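Local coordinates for protein aminotransferase (Streptomyces pactum, PDB 4ZM4) that belongs to the class-III aminotransferases, a family of pyridoxal-phosphate-dependent enzymes, and binds pyridoxal-5'-phosphate within a two-subunit assembly, at residues B[82-93]-B[310-320]; B[255-263]-B[325-335]. The protein carries 1 engineered substitution. One frame throughout, in Å; residues are numbered along the deposited sequence.

Contact 1 (B[82-93]-B[310-320]). With PLP (pyridoxal-5'-phosphate), chain G.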
loop_
_atom_site.group_PDB
_atom_site.type_symbol
_atom_site.label_atom_id
_atom_site.label_comp_id
_atom_site.label_asym_id
_atom_site.label_seq_id
_atom_site.Cartn_x
_atom_site.Cartn_y
_atom_site.Cartn_z
ATOM N N ALA B 82 -0.943 1.561 -21.820
ATOM C CA ALA B 82 0.035 2.502 -21.265
ATOM C C ALA B 82 0.865 1.852 -20.133
ATOM O O ALA B 82 2.104 1.971 -20.093
ATOM C CB ALA B 82 -0.643 3.780 -20.793
ATOM N N VAL B 83 0.202 1.116 -19.252
ATOM C CA VAL B 83 0.903 0.479 -18.120
ATOM C C VAL B 83 1.824 -0.637 -18.588
ATOM O O VAL B 83 2.983 -0.704 -18.173
ATOM C CB VAL B 83 -0.084 -0.035 -17.069
ATOM C CG1 VAL B 83 0.647 -0.780 -15.970
ATOM C CG2 VAL B 83 -0.876 1.121 -16.483
ATOM N N ALA B 84 1.365 -1.441 -19.535
ATOM C CA ALA B 84 2.212 -2.469 -20.146
ATOM C C ALA B 84 3.430 -1.894 -20.872
ATOM O O ALA B 84 4.531 -2.451 -20.825
ATOM C CB ALA B 84 1.398 -3.317 -21.109
ATOM N N ASP B 85 3.248 -0.774 -21.550
ATOM C CA ASP B 85 4.371 -0.079 -22.155
ATOM C C ASP B 85 5.417 0.345 -21.112
ATOM O O ASP B 85 6.609 0.291 -21.367
ATOM C CB ASP B 85 3.876 1.148 -22.907
ATOM C CG ASP B 85 4.992 1.857 -23.645
ATOM O OD1 ASP B 85 5.657 1.180 -24.429
ATOM O OD2 ASP B 85 5.199 3.072 -23.454
ATOM N N GLN B 86 4.951 0.785 -19.958
ATOM C CA GLN B 86 5.845 1.180 -18.879
ATOM C C GLN B 86 6.638 0.014 -18.309
ATOM O O GLN B 86 7.799 0.195 -17.928
ATOM C CB GLN B 86 5.078 1.867 -17.742
ATOM C CG GLN B 86 5.966 2.751 -16.893
ATOM C CD GLN B 86 6.730 3.737 -17.764
ATOM O OE1 GLN B 86 6.131 4.469 -18.529
ATOM N NE2 GLN B 86 8.054 3.752 -17.636
ATOM N N PHE B 87 6.022 -1.165 -18.268
ATOM C CA PHE B 87 6.731 -2.384 -17.869
ATOM C C PHE B 87 7.898 -2.685 -18.804
ATOM O O PHE B 87 8.921 -3.213 -18.382
ATOM C CB PHE B 87 5.770 -3.583 -17.756
ATOM C CG PHE B 87 5.086 -3.666 -16.421
ATOM C CD1 PHE B 87 5.722 -4.268 -15.345
ATOM C CD2 PHE B 87 3.854 -3.090 -16.216
ATOM C CE1 PHE B 87 5.112 -4.310 -14.104
ATOM C CE2 PHE B 87 3.232 -3.145 -14.996
ATOM C CZ PHE B 87 3.856 -3.736 -13.939
ATOM N N ALA B 88 7.761 -2.323 -20.076
ATOM C CA ALA B 88 8.812 -2.559 -21.047
ATOM C C ALA B 88 9.900 -1.506 -20.956
ATOM O O ALA B 88 11.014 -1.743 -21.437
ATOM C CB ALA B 88 8.228 -2.604 -22.449
ATOM N N LYS B 89 9.610 -0.366 -20.313
ATOM C CA LYS B 89 10.555 0.764 -20.243
ATOM C C LYS B 89 11.137 1.065 -18.869
ATOM O O LYS B 89 11.839 2.075 -18.696
ATOM C CB LYS B 89 9.886 2.038 -20.776
ATOM C CG LYS B 89 9.566 1.995 -22.261
ATOM C CD LYS B 89 8.835 3.252 -22.687
ATOM C CE LYS B 89 8.394 3.173 -24.155
ATOM N NZ LYS B 89 7.388 4.222 -24.485
ATOM N N GLY B 90 10.882 0.197 -17.888
ATOM C CA GLY B 90 11.328 0.419 -16.473
ATOM C C GLY B 90 10.136 0.876 -15.639
ATOM O O GLY B 90 9.633 2.003 -15.839
ATOM N N HIS B 91 9.667 0.010 -14.728
ATOM C CA HIS B 91 8.463 0.303 -13.964
ATOM C C HIS B 91 8.738 0.758 -12.545
ATOM O O HIS B 91 7.858 1.329 -11.916
ATOM C CB HIS B 91 7.483 -0.858 -13.955
ATOM C CG HIS B 91 8.030 -2.136 -13.404
ATOM N ND1 HIS B 91 8.903 -2.949 -14.102
ATOM C CD2 HIS B 91 7.791 -2.770 -12.235
ATOM C CE1 HIS B 91 9.193 -4.013 -13.378
ATOM N NE2 HIS B 91 8.539 -3.925 -12.237
ATOM N N MET B 92 9.975 0.579 -12.066
ATOM C CA MET B 92 10.297 0.825 -10.667
ATOM C C MET B 92 11.807 0.966 -10.509
ATOM O O MET B 92 12.511 -0.013 -10.450
ATOM C CB MET B 92 9.766 -0.336 -9.839
ATOM C CG MET B 92 9.365 0.019 -8.413
ATOM S SD MET B 92 10.793 0.381 -7.430
ATOM C CE MET B 92 10.292 -0.262 -5.837
ATOM N N THR B 93 12.292 2.192 -10.439
ATOM C CA THR B 93 13.709 2.481 -10.149
ATOM C C THR B 93 13.948 3.240 -8.831
ATOM O O THR B 93 15.068 3.291 -8.361
ATOM C CB THR B 93 14.322 3.381 -11.233
ATOM O OG1 THR B 93 13.701 4.687 -11.172
ATOM C CG2 THR B 93 14.124 2.729 -12.624
ATOM N N VAL B 310 8.908 2.335 -0.522
ATOM C CA VAL B 310 9.816 2.124 -1.624
ATOM C C VAL B 310 9.075 2.182 -2.971
ATOM O O VAL B 310 9.647 2.637 -3.957
ATOM C CB VAL B 310 10.587 0.770 -1.442
ATOM C CG1 VAL B 310 9.771 -0.401 -1.961
ATOM C CG2 VAL B 310 11.916 0.805 -2.153
ATOM N N TYR B 311 7.821 1.715 -3.004
ATOM C CA TYR B 311 7.012 1.676 -4.244
ATOM C C TYR B 311 6.240 2.961 -4.514
ATOM O O TYR B 311 5.521 3.063 -5.510
ATOM C CB TYR B 311 5.974 0.534 -4.175
ATOM C CG TYR B 311 6.508 -0.856 -4.012
ATOM C CD1 TYR B 311 7.332 -1.429 -4.987
ATOM C CD2 TYR B 311 6.170 -1.622 -2.916
ATOM C CE1 TYR B 311 7.847 -2.705 -4.843
ATOM C CE2 TYR B 311 6.663 -2.905 -2.770
ATOM C CZ TYR B 311 7.483 -3.444 -3.735
ATOM O OH TYR B 311 7.965 -4.728 -3.580
ATOM N N ALA B 312 6.304 3.900 -3.597
ATOM C CA ALA B 312 5.464 5.052 -3.708
ATOM C C ALA B 312 5.859 5.791 -4.978
ATOM O O ALA B 312 7.018 6.080 -5.179
ATOM C CB ALA B 312 5.570 5.934 -2.474
ATOM N N GLY B 313 4.866 6.114 -5.806
ATOM C CA GLY B 313 5.115 6.903 -6.997
ATOM C C GLY B 313 5.945 6.148 -8.037
ATOM O O GLY B 313 6.684 6.754 -8.760
ATOM N N ASN B 314 5.861 4.822 -8.068
ATOM C CA ASN B 314 6.635 4.075 -9.045
ATOM C C ASN B 314 6.132 4.389 -10.444
ATOM O O ASN B 314 5.030 4.908 -10.629
ATOM C CB ASN B 314 6.598 2.546 -8.750
ATOM C CG ASN B 314 5.212 1.949 -8.884
ATOM O OD1 ASN B 314 4.770 1.578 -9.995
ATOM N ND2 ASN B 314 4.515 1.808 -7.759
ATOM N N HIS B 315 6.923 4.035 -11.449
ATOM C CA HIS B 315 6.676 4.517 -12.809
ATOM C C HIS B 315 5.440 3.886 -13.443
ATOM O O HIS B 315 4.688 4.580 -14.131
ATOM C CB HIS B 315 7.898 4.308 -13.705
ATOM C CG HIS B 315 9.198 4.651 -13.051
ATOM N ND1 HIS B 315 9.343 5.729 -12.221
ATOM C CD2 HIS B 315 10.401 4.022 -13.066
ATOM C CE1 HIS B 315 10.581 5.759 -11.746
ATOM N NE2 HIS B 315 11.244 4.732 -12.240
ATOM N N ALA B 316 5.213 2.600 -13.194
ATOM C CA ALA B 316 3.963 1.962 -13.625
ATOM C C ALA B 316 2.738 2.630 -13.018
ATOM O O ALA B 316 1.814 3.003 -13.749
ATOM C CB ALA B 316 3.951 0.484 -13.285
ATOM N N ALA B 317 2.740 2.831 -11.705
ATOM C CA ALA B 317 1.622 3.504 -11.036
ATOM C C ALA B 317 1.347 4.899 -11.608
ATOM O O ALA B 317 0.193 5.244 -11.885
ATOM C CB ALA B 317 1.872 3.626 -9.529
ATOM N N LEU B 318 2.388 5.693 -11.796
ATOM C CA LEU B 318 2.212 7.041 -12.353
ATOM C C LEU B 318 1.877 7.043 -13.860
ATOM O O LEU B 318 1.126 7.901 -14.329
ATOM C CB LEU B 318 3.416 7.931 -12.031
ATOM C CG LEU B 318 3.661 8.081 -10.526
ATOM C CD1 LEU B 318 4.610 9.249 -10.254
ATOM C CD2 LEU B 318 2.367 8.275 -9.735
ATOM N N ARG B 319 2.330 6.041 -14.598
ATOM C CA ARG B 319 1.826 5.858 -15.965
ATOM C C ARG B 319 0.308 5.623 -15.954
ATOM O O ARG B 319 -0.438 6.160 -16.791
ATOM C CB ARG B 319 2.570 4.706 -16.657
ATOM C CG ARG B 319 2.338 4.612 -18.161
ATOM C CD ARG B 319 2.944 5.786 -18.927
ATOM N NE ARG B 319 2.617 5.696 -20.339
ATOM C CZ ARG B 319 3.310 5.010 -21.235
ATOM N NH1 ARG B 319 4.415 4.362 -20.908
ATOM N NH2 ARG B 319 2.897 4.971 -22.478
ATOM N N ALA B 320 -0.167 4.801 -15.012
ATOM C CA ALA B 320 -1.597 4.552 -14.903
ATOM C C ALA B 320 -2.362 5.853 -14.575
ATOM O O ALA B 320 -3.434 6.080 -15.102
ATOM C CB ALA B 320 -1.877 3.476 -13.857
HETATM N N1 PLP G . 11.085 -3.908 5.576
HETATM C C2 PLP G . 12.348 -3.734 5.169
HETATM C C2A PLP G . 13.346 -4.720 5.660
HETATM C C3 PLP G . 12.720 -2.636 4.239
HETATM O O3 PLP G . 14.012 -2.482 3.824
HETATM C C4 PLP G . 11.645 -1.706 3.767
HETATM C C4A PLP G . 12.017 -0.521 2.936
HETATM O O4A PLP G . 13.226 -0.146 2.882
HETATM C C5 PLP G . 10.282 -2.027 4.311
HETATM C C6 PLP G . 10.100 -3.091 5.195
HETATM C C5A PLP G . 9.037 -1.253 3.990
HETATM O O4P PLP G . 8.388 -1.725 2.780
HETATM P P PLP G . 7.749 -0.537 1.862
HETATM O O1P PLP G . 6.696 0.068 2.822
HETATM O O2P PLP G . 7.174 -1.224 0.644
HETATM O O3P PLP G . 8.835 0.483 1.608
#
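H91 and H315 bring the two backbones closest, their CA atoms 4.7 Å apart, just where helix 77-89 gives out and helix 315-329 begins. The helical parts 82-89 and 315-320 run nearly antiparallel, at 152°, with axes 8.6 Å apart at closest approach. G90 breaks the first helix with a positive phi that glycine tolerates easily, and the chain beyond it delivers H91 O to the start of the second: A316 N donates to it at 3.2 Å, and H315 N adds a weak bond. N314, at the N-cap, closes the start of that helix, its OD1 accepting from A317 N. H315 reaches along the 90-93 loop, and its NE2 shares a 2.7 Å hydrogen bond with T93 OG1 at the ring edge. The small A316 lets H91 CB and the F87 ring lie close. Further along, R319, its chain bent at chi2 (68°), sets one face of its guanidinium over A82 O and presents its edge to D85 and Q86. NH1 and NH2 both bind D85 OD2, NH1 at 3.0 Å, and NH1 also reaches Q86 OE1 at 2.9 Å. K89 NZ shares that carboxylate oxygen of D85, so one carboxylate probably offsets two positive charges. The flexible M92 lays its CE against Y311 CD1, 3.3 Å away. V310 N binds O3P of pyridoxal-5'-phosphate at 2.8 Å; G123, T124 and N223 of the second subunit also bind pyridoxal-5'-phosphate, which therefore sits at the dimer interface. H91 NE2 donates to G283 O of that subunit, whereas L99 of helix 98-110 packs on Q86 and R319.

Contact 2 (B[255-263]-B[325-335])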
loop_
_atom_site.group_PDB
_atom_site.type_symbol
_atom_site.label_atom_id
_atom_site.label_comp_id
_atom_site.label_asym_id
_atom_site.label_seq_id
_atom_site.Cartn_x
_atom_site.Cartn_y
_atom_site.Cartn_z
ATOM N N THR B 255 -14.832 9.329 -3.768
ATOM C CA THR B 255 -15.518 10.406 -4.503
ATOM C C THR B 255 -14.669 11.133 -5.578
ATOM O O THR B 255 -15.222 11.668 -6.557
ATOM C CB THR B 255 -16.097 11.467 -3.546
ATOM O OG1 THR B 255 -15.050 11.972 -2.714
ATOM C CG2 THR B 255 -17.162 10.887 -2.701
ATOM N N GLY B 256 -13.352 11.122 -5.432
ATOM C CA GLY B 256 -12.480 11.800 -6.411
ATOM C C GLY B 256 -12.551 11.217 -7.809
ATOM O O GLY B 256 -12.518 10.010 -7.991
ATOM N N PHE B 257 -12.709 12.085 -8.789
ATOM C CA PHE B 257 -12.921 11.695 -10.191
ATOM C C PHE B 257 -14.095 10.776 -10.391
ATOM O O PHE B 257 -14.187 10.100 -11.425
ATOM C CB PHE B 257 -11.685 11.047 -10.797
ATOM C CG PHE B 257 -10.400 11.703 -10.394
ATOM C CD1 PHE B 257 -9.999 12.898 -10.965
ATOM C CD2 PHE B 257 -9.602 11.130 -9.419
ATOM C CE1 PHE B 257 -8.828 13.498 -10.565
ATOM C CE2 PHE B 257 -8.416 11.724 -9.038
ATOM C CZ PHE B 257 -8.030 12.902 -9.610
ATOM N N ARG B 258 -15.052 10.794 -9.473
ATOM C CA ARG B 258 -16.228 9.906 -9.560
ATOM C C ARG B 258 -17.542 10.710 -9.561
ATOM O O ARG B 258 -18.357 10.563 -10.475
ATOM C CB ARG B 258 -16.163 8.917 -8.386
ATOM C CG ARG B 258 -17.449 8.236 -7.977
ATOM C CD ARG B 258 -17.919 7.206 -8.967
ATOM N NE ARG B 258 -17.032 6.041 -9.077
ATOM C CZ ARG B 258 -17.289 4.989 -9.856
ATOM N NH1 ARG B 258 -18.432 4.918 -10.545
ATOM N NH2 ARG B 258 -16.425 3.982 -9.939
ATOM N N VAL B 259 -17.748 11.517 -8.520
ATOM C CA VAL B 259 -18.992 12.306 -8.379
ATOM C C VAL B 259 -18.951 13.560 -9.248
ATOM O O VAL B 259 -19.983 14.151 -9.516
ATOM C CB VAL B 259 -19.305 12.704 -6.918
ATOM C CG1 VAL B 259 -19.465 11.464 -6.069
ATOM C CG2 VAL B 259 -18.200 13.578 -6.345
ATOM N N ALA B 260 -17.762 13.885 -9.732
ATOM C CA ALA B 260 -17.501 14.983 -10.670
ATOM C C ALA B 260 -16.039 14.854 -11.055
ATOM O O ALA B 260 -15.291 14.072 -10.456
ATOM C CB ALA B 260 -17.741 16.319 -10.004
ATOM N N ARG B 261 -15.610 15.597 -12.055
ATOM C CA ARG B 261 -14.209 15.517 -12.497
ATOM C C ARG B 261 -13.250 15.914 -11.358
ATOM O O ARG B 261 -12.250 15.246 -11.104
ATOM C CB ARG B 261 -14.010 16.403 -13.732
ATOM C CG ARG B 261 -12.770 16.049 -14.538
ATOM C CD ARG B 261 -12.571 16.984 -15.715
ATOM N NE ARG B 261 -12.024 18.277 -15.301
ATOM C CZ ARG B 261 -11.342 19.108 -16.085
ATOM N NH1 ARG B 261 -10.891 20.239 -15.576
ATOM N NH2 ARG B 261 -11.110 18.827 -17.339
ATOM N N GLY B 262 -13.589 16.991 -10.657
ATOM C CA GLY B 262 -12.841 17.469 -9.496
ATOM C C GLY B 262 -13.403 17.004 -8.160
ATOM O O GLY B 262 -13.199 17.647 -7.126
ATOM N N GLY B 263 -14.098 15.868 -8.170
ATOM C CA GLY B 263 -14.597 15.239 -6.955
ATOM C C GLY B 263 -15.711 15.988 -6.269
ATOM O O GLY B 263 -16.311 16.898 -6.851
ATOM N N LEU B 325 -6.157 9.714 -15.949
ATOM C CA LEU B 325 -6.593 11.104 -15.824
ATOM C C LEU B 325 -6.530 11.818 -17.193
ATOM O O LEU B 325 -7.352 12.690 -17.460
ATOM C CB LEU B 325 -5.790 11.844 -14.766
ATOM C CG LEU B 325 -5.911 11.376 -13.313
ATOM C CD1 LEU B 325 -5.229 12.331 -12.348
ATOM C CD2 LEU B 325 -7.364 11.198 -12.917
ATOM N N GLY B 326 -5.580 11.430 -18.048
ATOM C CA GLY B 326 -5.542 11.896 -19.430
ATOM C C GLY B 326 -6.784 11.536 -20.196
ATOM O O GLY B 326 -7.414 12.400 -20.823
ATOM N N LYS B 327 -7.196 10.280 -20.082
ATOM C CA LYS B 327 -8.468 9.836 -20.676
ATOM C C LYS B 327 -9.693 10.611 -20.172
ATOM O O LYS B 327 -10.514 11.066 -20.985
ATOM C CB LYS B 327 -8.701 8.353 -20.424
ATOM C CG LYS B 327 -10.023 7.838 -20.934
ATOM C CD LYS B 327 -10.034 6.326 -21.023
ATOM C CE LYS B 327 -11.397 5.820 -21.430
ATOM N NZ LYS B 327 -11.394 4.330 -21.431
ATOM N N ILE B 328 -9.818 10.748 -18.852
ATOM C CA ILE B 328 -10.957 11.482 -18.254
ATOM C C ILE B 328 -11.008 12.959 -18.727
ATOM O O ILE B 328 -12.069 13.507 -19.053
ATOM C CB ILE B 328 -10.887 11.452 -16.720
ATOM C CG1 ILE B 328 -11.203 10.047 -16.207
ATOM C CG2 ILE B 328 -11.840 12.481 -16.101
ATOM C CD1 ILE B 328 -10.939 9.863 -14.722
ATOM N N ARG B 329 -9.836 13.574 -18.759
ATOM C CA ARG B 329 -9.695 14.960 -19.197
ATOM C C ARG B 329 -10.151 15.139 -20.642
ATOM O O ARG B 329 -10.748 16.160 -20.977
ATOM C CB ARG B 329 -8.245 15.379 -19.052
ATOM C CG ARG B 329 -7.922 16.827 -19.414
ATOM C CD ARG B 329 -6.414 16.764 -19.674
ATOM N NE ARG B 329 -5.485 17.841 -19.513
ATOM C CZ ARG B 329 -4.207 17.773 -19.896
ATOM N NH1 ARG B 329 -3.745 16.716 -20.546
ATOM N NH2 ARG B 329 -3.387 18.818 -19.677
ATOM N N SER B 330 -9.904 14.134 -21.477
ATOM C CA SER B 330 -10.237 14.214 -22.895
ATOM C C SER B 330 -11.722 14.020 -23.170
ATOM O O SER B 330 -12.159 14.130 -24.296
ATOM C CB SER B 330 -9.411 13.182 -23.678
ATOM O OG SER B 330 -9.842 11.864 -23.398
ATOM N N LEU B 331 -12.509 13.750 -22.135
ATOM C CA LEU B 331 -13.948 13.430 -22.275
ATOM C C LEU B 331 -14.771 14.425 -21.474
ATOM O O LEU B 331 -15.188 14.139 -20.349
ATOM C CB LEU B 331 -14.212 12.005 -21.782
ATOM C CG LEU B 331 -13.494 10.881 -22.552
ATOM C CD1 LEU B 331 -13.768 9.536 -21.866
ATOM C CD2 LEU B 331 -13.928 10.809 -24.005
ATOM N N PRO B 332 -14.998 15.611 -22.050
ATOM C CA PRO B 332 -15.559 16.700 -21.255
ATOM C C PRO B 332 -17.030 16.514 -20.888
ATOM O O PRO B 332 -17.494 17.144 -19.936
ATOM C CB PRO B 332 -15.357 17.939 -22.149
ATOM C CG PRO B 332 -15.301 17.400 -23.531
ATOM C CD PRO B 332 -14.690 16.026 -23.436
ATOM N N ASP B 333 -17.739 15.622 -21.561
ATOM C CA ASP B 333 -19.137 15.296 -21.160
ATOM C C ASP B 333 -19.297 13.943 -20.420
ATOM O O ASP B 333 -20.400 13.454 -20.254
ATOM C CB ASP B 333 -20.063 15.357 -22.393
ATOM C CG ASP B 333 -20.105 16.745 -23.028
ATOM O OD1 ASP B 333 -20.134 17.760 -22.287
ATOM O OD2 ASP B 333 -20.054 16.831 -24.267
ATOM N N LEU B 334 -18.204 13.396 -19.898
ATOM C CA LEU B 334 -18.214 12.077 -19.231
ATOM C C LEU B 334 -19.160 12.035 -18.064
ATOM O O LEU B 334 -20.010 11.146 -17.964
ATOM C CB LEU B 334 -16.798 11.720 -18.757
ATOM C CG LEU B 334 -16.620 10.404 -17.998
ATOM C CD1 LEU B 334 -17.075 9.205 -18.804
ATOM C CD2 LEU B 334 -15.156 10.256 -17.591
ATOM N N TYR B 335 -19.048 13.046 -17.201
ATOM C CA TYR B 335 -19.821 13.068 -15.945
ATOM C C TYR B 335 -21.303 13.302 -16.196
ATOM O O TYR B 335 -22.132 12.866 -15.404
ATOM C CB TYR B 335 -19.177 14.035 -14.928
ATOM C CG TYR B 335 -17.814 13.503 -14.543
ATOM C CD1 TYR B 335 -17.678 12.568 -13.516
ATOM C CD2 TYR B 335 -16.684 13.833 -15.277
ATOM C CE1 TYR B 335 -16.439 12.046 -13.166
ATOM C CE2 TYR B 335 -15.442 13.313 -14.955
ATOM C CZ TYR B 335 -15.321 12.414 -13.886
ATOM O OH TYR B 335 -14.077 11.898 -13.546
#
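Y335 drives its ring into the bend of segment 255-263, and its hydroxyl donates to F257 O at 2.8 Å from well above the carbonyl plane. Backbone forms most of the ring's surroundings within the contact: one face lies on A260 C and R261 N, with A260 C 3.5 Å from CE1, while F257 O and R258 O lie at the edge. R261 CB adds a methylene 3.6 Å from Y335 CE2. A tyrosine suits this place because it can fill the bend with a flat apolar surface and still offer a polar tip to the carbonyl. The second anchor is F257: L325 CD2 stands over the centre of its ring, 3.6 Å from the centroid and 13° off the normal, a CH-pi contact. I328, one turn further on, places CD1 4.2 Å from F257 CB and CG2 4.0 Å from R261 CG.

F257 sits at positive phi (56°), three residues before the type I turn from A260 to G263; the loop leads from strand 247-251 of the seven-stranded sheet of this PLP-dependent fold to helix 263-267. Across the contact, helix 315-329 ends and a type I turn from L331 to L334 starts helix 334-355, whose first turn carries Y335. Around this shell, helix 98-110 lends L110 to F257 and R261 and I107 to L325, while R329 NH2 makes a salt bridge with E109. The guanidinium of R258 is held by L423 O, T367 OG1 and G68 O, its side chain about 11 Å from the bound P3B.

Overall arrangement
Helix 315-329 joins the two sites: contact 1 uses its start, and contact 2 its end and the start of helix 334-355, which follows after a short turn. Along the chain the segments alternate, 82-93, 255-263, 310-320 and 325-335, so one helix ties the early helix 77-89 to the loop after strand 247-251. The centres lie 22 Å apart; the nearest atoms are about 5 Å from each other, and the contacts do not touch. Contact 1, about 24 Å from the chain centre, faces the second subunit and pyridoxal-5'-phosphate, whereas contact 2, about 16 Å from that centre, is touched by no other chain. Helix 98-110 borders both.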